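Local coordinates for Her-1 protein (Caenorhabditis elegans, PDB 1SZH) that dictates male development as a secreted signalling protein that inhibits tra-2a in sex determination, probably acting directly in cell signalling, at residues L6-E9 / L10-A14; C54-N57 / V58-K62; L117-N120 / V121-K124; L142-E145 / E146-E149. The protein carries 2 engineered substitutions. One frame throughout, in Å; residues are numbered along the deposited sequence.

The four contacts follow one another along the single chain, each within a continuous stretch. Contact 1 starts helix 8-18 and contact 2 finishes helix 47-59. Their centres are about 10 Å apart and they touch, A14 and L10 meeting V58, L55 and L59; with helix 24-33 packed on both, this is consistent with the overhand three-helix bundle of the protein. Contacts 3 and 4 lie on the other side of the chain's centre, about 30 to 40 Å from the first pair between centres. Contact 3 opens helix 120-134, and contact 4, about 15 Å from it, folds back onto that helix, so the contacts sample opposite sides of a disulfide-rich helical molecule.

Contact 1: residues L6-E9 / L10-A14; sequences LTKE and LIKDA
L10 meets T7 at the first turn of helix 8-18, where T7 is the N-cap. The T7 hydroxyl OG1 accepts from L10 N at 3.0 Å, with the N-H aimed at it at 163°. The bond is made possible by the first torsion of T7 (chi1 63°), which sets OG1 between the backbone N and the carbonyl carbon, facing the start of the helix, while CG2 lies beside the backbone N. L10 CB passes the same oxygen at 3.3 Å, so the hydroxyl is met by both the amide and the side chain of L10. I11 donates from its backbone N to T7 O, and its CG1 lies against that carbonyl oxygen. Farther out, I11 CD1 approaches L6 CD1 at 4.3 Å, an apolar touch with the residue that precedes the cap. The side chain of I11 also packs on I28 and M31 of helix 24-33. K12 binds K8 O through its backbone N at 3.0 Å, and its CG rests on the same oxygen. The two lysine side chains run alongside each other and point the same way; K8 NZ stands 3.3 Å from K12 CD and 3.6 Å from K12 NZ. The two like charges probably repel each other, less so where solvent screens them. D13, whose carboxylate leads away to a salt bridge with K17, donates from its backbone N to E9 O at 3.0 Å and rests its CB 3.4 Å from that same E9 O.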
loop_
_atom_site.group_PDB
_atom_site.type_symbol
_atom_site.label_atom_id
_atom_site.label_comp_id
_atom_site.label_asym_id
_atom_site.label_seq_id
_atom_site.Cartn_x
_atom_site.Cartn_y
_atom_site.Cartn_z
ATOM N N LEU A 6 -10.065 9.641 9.596
ATOM C CA LEU A 6 -10.258 10.495 8.433
ATOM C C LEU A 6 -11.443 11.447 8.533
ATOM O O LEU A 6 -12.578 11.029 8.745
ATOM C CB LEU A 6 -10.431 9.662 7.157
ATOM C CG LEU A 6 -9.307 8.749 6.681
ATOM C CD1 LEU A 6 -9.708 8.172 5.319
ATOM C CD2 LEU A 6 -8.006 9.521 6.568
ATOM N N THR A 7 -11.157 12.730 8.360
ATOM C CA THR A 7 -12.177 13.774 8.387
ATOM C C THR A 7 -12.081 14.524 7.070
ATOM O O THR A 7 -11.066 14.447 6.366
ATOM C CB THR A 7 -11.933 14.805 9.522
ATOM O OG1 THR A 7 -10.690 15.483 9.293
ATOM C CG2 THR A 7 -11.890 14.121 10.882
ATOM N N LYS A 8 -13.133 15.262 6.750
ATOM C CA LYS A 8 -13.183 16.067 5.538
ATOM C C LYS A 8 -12.039 17.088 5.595
ATOM O O LYS A 8 -11.342 17.313 4.611
ATOM C CB LYS A 8 -14.521 16.813 5.483
ATOM C CG LYS A 8 -14.750 17.684 4.252
ATOM C CD LYS A 8 -16.140 18.332 4.316
ATOM C CE LYS A 8 -16.465 19.154 3.070
ATOM N NZ LYS A 8 -15.540 20.311 2.882
ATOM N N GLU A 9 -11.858 17.711 6.756
ATOM C CA GLU A 9 -10.814 18.712 6.928
ATOM C C GLU A 9 -9.429 18.152 6.613
ATOM O O GLU A 9 -8.656 18.759 5.863
ATOM C CB GLU A 9 -10.796 19.242 8.367
ATOM C CG GLU A 9 -12.029 20.020 8.795
ATOM C CD GLU A 9 -13.277 19.157 8.891
ATOM O OE1 GLU A 9 -13.192 18.045 9.465
ATOM O OE2 GLU A 9 -14.343 19.600 8.408
ATOM N N LEU A 10 -9.121 17.001 7.197
ATOM C CA LEU A 10 -7.829 16.349 7.017
ATOM C C LEU A 10 -7.561 15.954 5.547
ATOM O O LEU A 10 -6.462 16.187 5.006
ATOM C CB LEU A 10 -7.760 15.119 7.916
ATOM C CG LEU A 10 -6.378 14.547 8.205
ATOM C CD1 LEU A 10 -5.495 15.646 8.794
ATOM C CD2 LEU A 10 -6.501 13.373 9.178
ATOM N N ILE A 11 -8.559 15.362 4.898
ATOM C CA ILE A 11 -8.403 14.964 3.497
ATOM C C ILE A 11 -8.224 16.172 2.586
ATOM O O ILE A 11 -7.395 16.159 1.671
ATOM C CB ILE A 11 -9.602 14.110 3.014
ATOM C CG1 ILE A 11 -9.525 12.713 3.661
ATOM C CG2 ILE A 11 -9.596 14.003 1.504
ATOM C CD1 ILE A 11 -10.757 11.840 3.396
ATOM N N LYS A 12 -8.985 17.232 2.826
ATOM C CA LYS A 12 -8.839 18.421 1.998
ATOM C C LYS A 12 -7.461 19.045 2.208
ATOM O O LYS A 12 -6.840 19.514 1.259
ATOM C CB LYS A 12 -9.945 19.443 2.319
ATOM C CG LYS A 12 -11.323 18.992 1.858
ATOM C CD LYS A 12 -12.379 20.086 2.026
ATOM C CE LYS A 12 -12.087 21.248 1.093
ATOM N NZ LYS A 12 -13.195 22.246 1.014
ATOM N N ASP A 13 -6.969 19.027 3.446
ATOM C CA ASP A 13 -5.652 19.599 3.729
ATOM C C ASP A 13 -4.558 18.790 3.032
ATOM O O ASP A 13 -3.623 19.359 2.456
ATOM C CB ASP A 13 -5.394 19.627 5.231
ATOM C CG ASP A 13 -4.091 20.343 5.590
ATOM O OD1 ASP A 13 -3.259 19.741 6.293
ATOM O OD2 ASP A 13 -3.907 21.509 5.168
ATOM N N ALA A 14 -4.675 17.463 3.073
ATOM C CA ALA A 14 -3.671 16.610 2.418
ATOM C C ALA A 14 -3.680 16.857 0.904
ATOM O O ALA A 14 -2.625 16.926 0.280
ATOM C CB ALA A 14 -3.951 15.137 2.717
#

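Contact 2: residues C54-N57 / V58-K62; sequences CLQN and VLFAK
L55 O takes two backbone N-H groups from the next turn: L59 N at 2.9 Å in a nearly straight bond (170°), and V58 N at 3.2 Å in a weak, bent one. V58 N donates more strongly to C54 O, so this amide is shared between two carbonyls. V58 CG2 settles 3.5 Å from C54 O, and L59 CG lies 3.3 Å from L55 O. The last of the regular bonds runs from F60 N to Q56 O at 2.9 Å. F60 CG stands beside its own backbone N (chi1 -61°), which sends the ring back along the preceding turn to meet Q56. There Q56 NE2 lies 3.8 Å from F60 CE1, with the amide and ring planes 80° apart. One face of the ring is covered by L59 CB, 4.1 Å above the plane. The Q56 amide is held by two bonds beyond this turn, NE2 to P101 O and OE1 to I68 N, and these fix its rotation against the phenyl ring. F60 is the first residue to leave helical angles, which makes this the C-terminal turn of an alpha helix. The C54-C18 disulfide and the packing of L55, V58 and L59 on helices 8-18 and 24-33 place it in the helical bundle.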
loop_
_atom_site.group_PDB
_atom_site.type_symbol
_atom_site.label_atom_id
_atom_site.label_comp_id
_atom_site.label_asym_id
_atom_site.label_seq_id
_atom_site.Cartn_x
_atom_site.Cartn_y
_atom_site.Cartn_z
ATOM N N CYS A 54 3.519 11.881 0.400
ATOM C CA CYS A 54 3.081 13.178 0.913
ATOM C C CYS A 54 1.712 13.006 1.613
ATOM O O CYS A 54 1.502 13.490 2.734
ATOM C CB CYS A 54 2.998 14.159 -0.256
ATOM S SG CYS A 54 2.559 15.864 0.178
ATOM N N LEU A 55 0.764 12.337 0.952
ATOM C CA LEU A 55 -0.546 12.141 1.553
ATOM C C LEU A 55 -0.473 11.375 2.874
ATOM O O LEU A 55 -1.113 11.746 3.853
ATOM C CB LEU A 55 -1.508 11.434 0.574
ATOM C CG LEU A 55 -1.857 12.261 -0.669
ATOM C CD1 LEU A 55 -2.719 11.370 -1.586
ATOM C CD2 LEU A 55 -2.628 13.518 -0.309
ATOM N N GLN A 56 0.302 10.299 2.909
ATOM C CA GLN A 56 0.426 9.538 4.149
ATOM C C GLN A 56 0.969 10.401 5.296
ATOM O O GLN A 56 0.492 10.325 6.429
ATOM C CB GLN A 56 1.353 8.347 3.935
ATOM C CG GLN A 56 0.726 7.237 3.110
ATOM C CD GLN A 56 0.697 5.923 3.879
ATOM O OE1 GLN A 56 1.724 5.447 4.361
ATOM N NE2 GLN A 56 -0.480 5.322 3.981
ATOM N N ASN A 57 1.958 11.226 4.966
ATOM C CA ASN A 57 2.578 12.090 5.961
ATOM C C ASN A 57 1.588 13.112 6.516
ATOM O O ASN A 57 1.656 13.447 7.701
ATOM C CB ASN A 57 3.822 12.778 5.367
ATOM C CG ASN A 57 5.033 11.848 5.290
ATOM O OD1 ASN A 57 6.114 12.248 4.826
ATOM N ND2 ASN A 57 4.862 10.604 5.732
ATOM N N VAL A 58 0.661 13.612 5.694
ATOM C CA VAL A 58 -0.315 14.576 6.220
ATOM C C VAL A 58 -1.458 13.861 6.948
ATOM O O VAL A 58 -1.787 14.193 8.082
ATOM C CB VAL A 58 -0.905 15.470 5.103
ATOM C CG1 VAL A 58 -1.962 16.416 5.697
ATOM C CG2 VAL A 58 0.181 16.248 4.418
ATOM N N LEU A 59 -2.050 12.845 6.326
ATOM C CA LEU A 59 -3.173 12.130 6.937
ATOM C C LEU A 59 -2.842 11.471 8.259
ATOM O O LEU A 59 -3.658 11.462 9.174
ATOM C CB LEU A 59 -3.684 11.028 5.990
ATOM C CG LEU A 59 -4.278 11.512 4.660
ATOM C CD1 LEU A 59 -4.610 10.283 3.799
ATOM C CD2 LEU A 59 -5.534 12.323 4.898
ATOM N N PHE A 60 -1.636 10.933 8.361
ATOM C CA PHE A 60 -1.245 10.202 9.553
ATOM C C PHE A 60 -0.136 10.907 10.343
ATOM O O PHE A 60 0.678 10.262 10.987
ATOM C CB PHE A 60 -0.820 8.793 9.138
ATOM C CG PHE A 60 -1.936 8.010 8.466
ATOM C CD1 PHE A 60 -1.786 7.516 7.175
ATOM C CD2 PHE A 60 -3.159 7.817 9.113
ATOM C CE1 PHE A 60 -2.849 6.857 6.529
ATOM C CE2 PHE A 60 -4.228 7.155 8.476
ATOM C CZ PHE A 60 -4.069 6.672 7.187
ATOM N N ALA A 61 -0.132 12.232 10.293
ATOM C CA ALA A 61 0.881 13.018 10.999
ATOM C C ALA A 61 0.902 12.718 12.503
ATOM O O ALA A 61 1.969 12.589 13.097
ATOM C CB ALA A 61 0.633 14.500 10.772
ATOM N N LYS A 62 -0.278 12.595 13.101
ATOM C CA LYS A 62 -0.368 12.320 14.526
ATOM C C LYS A 62 -0.256 10.847 14.905
ATOM O O LYS A 62 0.025 10.529 16.059
ATOM C CB LYS A 62 -1.664 12.899 15.095
ATOM C CG LYS A 62 -1.676 14.419 15.124
ATOM C CD LYS A 62 -2.794 14.946 16.006
ATOM C CE LYS A 62 -2.722 16.459 16.152
ATOM N NZ LYS A 62 -3.842 17.004 16.972
#

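Contact 3: residues L117-N120 / V121-K124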
loop_
_atom_site.group_PDB
_atom_site.type_symbol
_atom_site.label_atom_id
_atom_site.label_comp_id
_atom_site.label_asym_id
_atom_site.label_seq_id
_atom_site.Cartn_x
_atom_site.Cartn_y
_atom_site.Cartn_z
ATOM N N LEU A 117 -5.948 -16.449 4.713
ATOM C CA LEU A 117 -6.103 -17.346 5.871
ATOM C C LEU A 117 -5.832 -18.825 5.646
ATOM O O LEU A 117 -5.438 -19.534 6.579
ATOM C CB LEU A 117 -7.497 -17.198 6.482
ATOM C CG LEU A 117 -7.686 -15.978 7.380
ATOM C CD1 LEU A 117 -9.151 -15.908 7.816
ATOM C CD2 LEU A 117 -6.784 -16.054 8.602
ATOM N N LEU A 118 -6.060 -19.303 4.434
ATOM C CA LEU A 118 -5.810 -20.708 4.140
ATOM C C LEU A 118 -4.440 -20.892 3.492
ATOM O O LEU A 118 -4.121 -21.959 2.969
ATOM C CB LEU A 118 -6.909 -21.274 3.241
ATOM C CG LEU A 118 -8.316 -21.171 3.839
ATOM C CD1 LEU A 118 -9.290 -21.929 2.955
ATOM C CD2 LEU A 118 -8.341 -21.744 5.233
ATOM N N ASP A 119 -3.636 -19.836 3.546
ATOM C CA ASP A 119 -2.273 -19.842 3.006
ATOM C C ASP A 119 -1.413 -19.083 4.011
ATOM O O ASP A 119 -0.730 -18.119 3.663
ATOM C CB ASP A 119 -2.232 -19.136 1.643
ATOM C CG ASP A 119 -3.102 -19.824 0.599
ATOM O OD1 ASP A 119 -2.860 -21.020 0.327
ATOM O OD2 ASP A 119 -4.027 -19.172 0.057
ATOM N N ASN A 120 -1.475 -19.497 5.272
ATOM C CA ASN A 120 -0.715 -18.821 6.321
ATOM C C ASN A 120 0.771 -18.642 6.007
ATOM O O ASN A 120 1.363 -17.600 6.333
ATOM C CB ASN A 120 -0.867 -19.570 7.640
ATOM C CG ASN A 120 -0.128 -18.899 8.760
ATOM O OD1 ASN A 120 -0.381 -17.734 9.072
ATOM N ND2 ASN A 120 0.805 -19.624 9.373
ATOM N N VAL A 121 1.370 -19.650 5.381
ATOM C CA VAL A 121 2.787 -19.594 5.020
ATOM C C VAL A 121 3.071 -18.386 4.133
ATOM O O VAL A 121 4.100 -17.724 4.292
ATOM C CB VAL A 121 3.228 -20.875 4.273
ATOM C CG1 VAL A 121 4.672 -20.729 3.765
ATOM C CG2 VAL A 121 3.140 -22.072 5.208
ATOM N N LEU A 122 2.173 -18.102 3.189
ATOM C CA LEU A 122 2.382 -16.962 2.290
ATOM C C LEU A 122 2.258 -15.622 3.031
ATOM O O LEU A 122 2.990 -14.679 2.726
ATOM C CB LEU A 122 1.401 -17.027 1.113
ATOM C CG LEU A 122 1.475 -18.253 0.177
ATOM C CD1 LEU A 122 0.516 -18.049 -0.992
ATOM C CD2 LEU A 122 2.896 -18.475 -0.339
ATOM N N TYR A 123 1.335 -15.532 3.990
ATOM C CA TYR A 123 1.186 -14.315 4.786
ATOM C C TYR A 123 2.464 -14.082 5.617
ATOM O O TYR A 123 2.935 -12.944 5.770
ATOM C CB TYR A 123 -0.019 -14.396 5.732
ATOM C CG TYR A 123 -0.211 -13.139 6.530
ATOM C CD1 TYR A 123 -0.661 -11.979 5.906
ATOM C CD2 TYR A 123 0.106 -13.079 7.891
ATOM C CE1 TYR A 123 -0.788 -10.790 6.603
ATOM C CE2 TYR A 123 -0.016 -11.878 8.603
ATOM C CZ TYR A 123 -0.464 -10.743 7.945
ATOM O OH TYR A 123 -0.596 -9.535 8.592
ATOM N N LYS A 124 3.032 -15.158 6.157
ATOM C CA LYS A 124 4.258 -15.001 6.940
ATOM C C LYS A 124 5.393 -14.537 6.037
ATOM O O LYS A 124 6.232 -13.736 6.463
ATOM C CB LYS A 124 4.620 -16.318 7.632
ATOM C CG LYS A 124 3.659 -16.678 8.750
ATOM C CD LYS A 124 4.076 -17.962 9.468
ATOM C CE LYS A 124 3.140 -18.264 10.637
ATOM N NZ LYS A 124 3.443 -19.566 11.311
#
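The flat carboxamide of N120 lies obliquely against the side chain of K124, one turn on at the start of helix 120-134; its CG comes 3.8 Å from K124 CE. N120 CG is anti to the backbone N (chi1 -179°), beside the carbonyl carbon, while the lysine chain runs extended past the amide. The side chain of Y123 starts beside N120, its CB 3.5 Å from N120 O, and its ring leads away to L109, I112 and K113 of helix 105-115. D119 occupies the N-cap position, but its carboxylate makes no capping bond. Its OD1 instead lies near D82 OD2, a pairing of acids that might raise the proton affinity of one of them. The backbone of D119 serves the first turn through one oxygen, D119 O, which receives two weak bonds: L122 N at 2.9 Å, bent to 127°, and Y123 N at 3.3 Å. The first sound bond of the turn follows one residue later, where K124 N reaches N120 O at 3.0 Å, almost in line with the carbonyl. L122, whose side chain also rests on F79 and D82, brings CD1 to within 4.0 Å of D119 CB.

Contact 4: residues L142-E145 / E146-E149. Engineered in segment 146-149: E149 (natural residue Asn).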
loop_
_atom_site.group_PDB
_atom_site.type_symbol
_atom_site.label_atom_id
_atom_site.label_comp_id
_atom_site.label_asym_id
_atom_site.label_seq_id
_atom_site.Cartn_x
_atom_site.Cartn_y
_atom_site.Cartn_z
ATOM N N LEU A 142 16.028 -9.955 -4.244
ATOM C CA LEU A 142 15.821 -11.344 -3.827
ATOM C C LEU A 142 14.446 -11.844 -4.248
ATOM O O LEU A 142 13.482 -11.086 -4.248
ATOM C CB LEU A 142 15.891 -11.453 -2.304
ATOM C CG LEU A 142 17.172 -11.029 -1.568
ATOM C CD1 LEU A 142 16.964 -11.138 -0.072
ATOM C CD2 LEU A 142 18.309 -11.934 -1.997
ATOM N N GLN A 143 14.353 -13.114 -4.617
ATOM C CA GLN A 143 13.051 -13.675 -4.945
ATOM C C GLN A 143 12.622 -14.317 -3.636
ATOM O O GLN A 143 13.472 -14.689 -2.825
ATOM C CB GLN A 143 13.156 -14.702 -6.066
ATOM C CG GLN A 143 14.410 -15.520 -6.037
ATOM C CD GLN A 143 14.492 -16.450 -7.221
ATOM O OE1 GLN A 143 14.273 -16.038 -8.361
ATOM N NE2 GLN A 143 14.815 -17.715 -6.963
ATOM N N PHE A 144 11.314 -14.444 -3.409
ATOM C CA PHE A 144 10.846 -14.991 -2.139
ATOM C C PHE A 144 11.477 -16.309 -1.784
ATOM O O PHE A 144 11.685 -16.594 -0.603
ATOM C CB PHE A 144 9.320 -15.162 -2.127
ATOM C CG PHE A 144 8.555 -13.913 -2.456
ATOM C CD1 PHE A 144 7.951 -13.771 -3.708
ATOM C CD2 PHE A 144 8.479 -12.858 -1.548
ATOM C CE1 PHE A 144 7.250 -12.611 -4.044
ATOM C CE2 PHE A 144 7.777 -11.684 -1.868
ATOM C CZ PHE A 144 7.173 -11.549 -3.127
ATOM N N GLU A 145 11.750 -17.123 -2.792
ATOM C CA GLU A 145 12.355 -18.435 -2.561
ATOM C C GLU A 145 13.687 -18.350 -1.814
ATOM O O GLU A 145 14.122 -19.328 -1.205
ATOM C CB GLU A 145 12.558 -19.169 -3.888
ATOM C CG GLU A 145 11.279 -19.408 -4.682
ATOM C CD GLU A 145 10.978 -18.273 -5.625
ATOM O OE1 GLU A 145 11.762 -17.266 -5.684
ATOM O OE2 GLU A 145 9.922 -18.332 -6.353
ATOM N N GLU A 146 14.322 -17.181 -1.842
ATOM C CA GLU A 146 15.614 -17.000 -1.170
ATOM C C GLU A 146 15.542 -16.668 0.311
ATOM O O GLU A 146 16.520 -16.842 1.036
ATOM C CB GLU A 146 16.443 -15.929 -1.883
ATOM C CG GLU A 146 16.860 -16.331 -3.278
ATOM C CD GLU A 146 17.987 -15.469 -3.844
ATOM O OE1 GLU A 146 19.134 -15.560 -3.329
ATOM O OE2 GLU A 146 17.728 -14.709 -4.804
ATOM N N TYR A 147 14.402 -16.181 0.783
ATOM C CA TYR A 147 14.325 -15.882 2.203
ATOM C C TYR A 147 13.088 -16.483 2.833
ATOM O O TYR A 147 12.891 -16.406 4.044
ATOM C CB TYR A 147 14.410 -14.377 2.442
ATOM C CG TYR A 147 13.367 -13.562 1.732
ATOM C CD1 TYR A 147 12.172 -13.229 2.364
ATOM C CD2 TYR A 147 13.614 -13.046 0.460
ATOM C CE1 TYR A 147 11.253 -12.381 1.755
ATOM C CE2 TYR A 147 12.703 -12.201 -0.158
ATOM C CZ TYR A 147 11.527 -11.865 0.501
ATOM O OH TYR A 147 10.660 -10.971 -0.064
ATOM N N CYS A 148 12.255 -17.080 1.986
ATOM C CA CYS A 148 11.065 -17.791 2.430
ATOM C C CYS A 148 11.324 -19.165 1.820
ATOM O O CYS A 148 11.158 -19.357 0.618
ATOM C CB CYS A 148 9.796 -17.184 1.833
ATOM S SG CYS A 148 9.528 -15.478 2.383
ATOM N N GLU A 149 11.770 -20.109 2.712
ATOM C CA GLU A 149 12.075 -21.470 2.282
ATOM C C GLU A 149 10.915 -22.451 2.270
ATOM O O GLU A 149 11.147 -23.659 2.235
ATOM C CB GLU A 149 13.174 -22.068 3.155
ATOM C CG GLU A 149 14.485 -21.313 3.165
ATOM C CD GLU A 149 15.556 -22.074 3.945
ATOM O OE1 GLU A 149 15.248 -23.198 4.430
ATOM O OE2 GLU A 149 16.705 -21.569 4.068
HETATM O O HOH W 1 11.359 -10.080 -2.350
#
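The first torsions of F144 and Y147 lay the two side chains alongside each other, pointing the same way: F144 CG sits beside its backbone N, and Y147 CG lies between its backbone N and carbonyl carbon (chi1 57°). The residues form two overlapping beta turns, 143-146 and 144-147, after helix 120-134, closed by E146 N to Q143 O at 2.8 Å and Y147 N to F144 O at 3.1 Å. C148 N also reaches F144 O, at 2.7 Å; it lies almost on the extension of the F144 carbonyl bond (C=O...N 176°), though its N-H is bent to 141°, whereas Y147 N approaches from above the carbonyl plane. C148 CB crowds the same F144 O at 3.1 Å, and its sulfur is bonded to C125. F144 CA stands over one face of the Y147 ring, a CH-pi contact 4.3 Å from the centroid, and F144 CD2 comes to 3.2 Å from Y147 OH. L142 CD1 touches Y147 CD2, while Q143 CG lies against the E146 carboxylate. Both rings pack on helix 120-134, F144 on C125 and C129, Y147 on C129 and L132. In the plane of the Y147 ring, at its edge, a water donates to L142 O and lies 2.6 Å from Y147 OH.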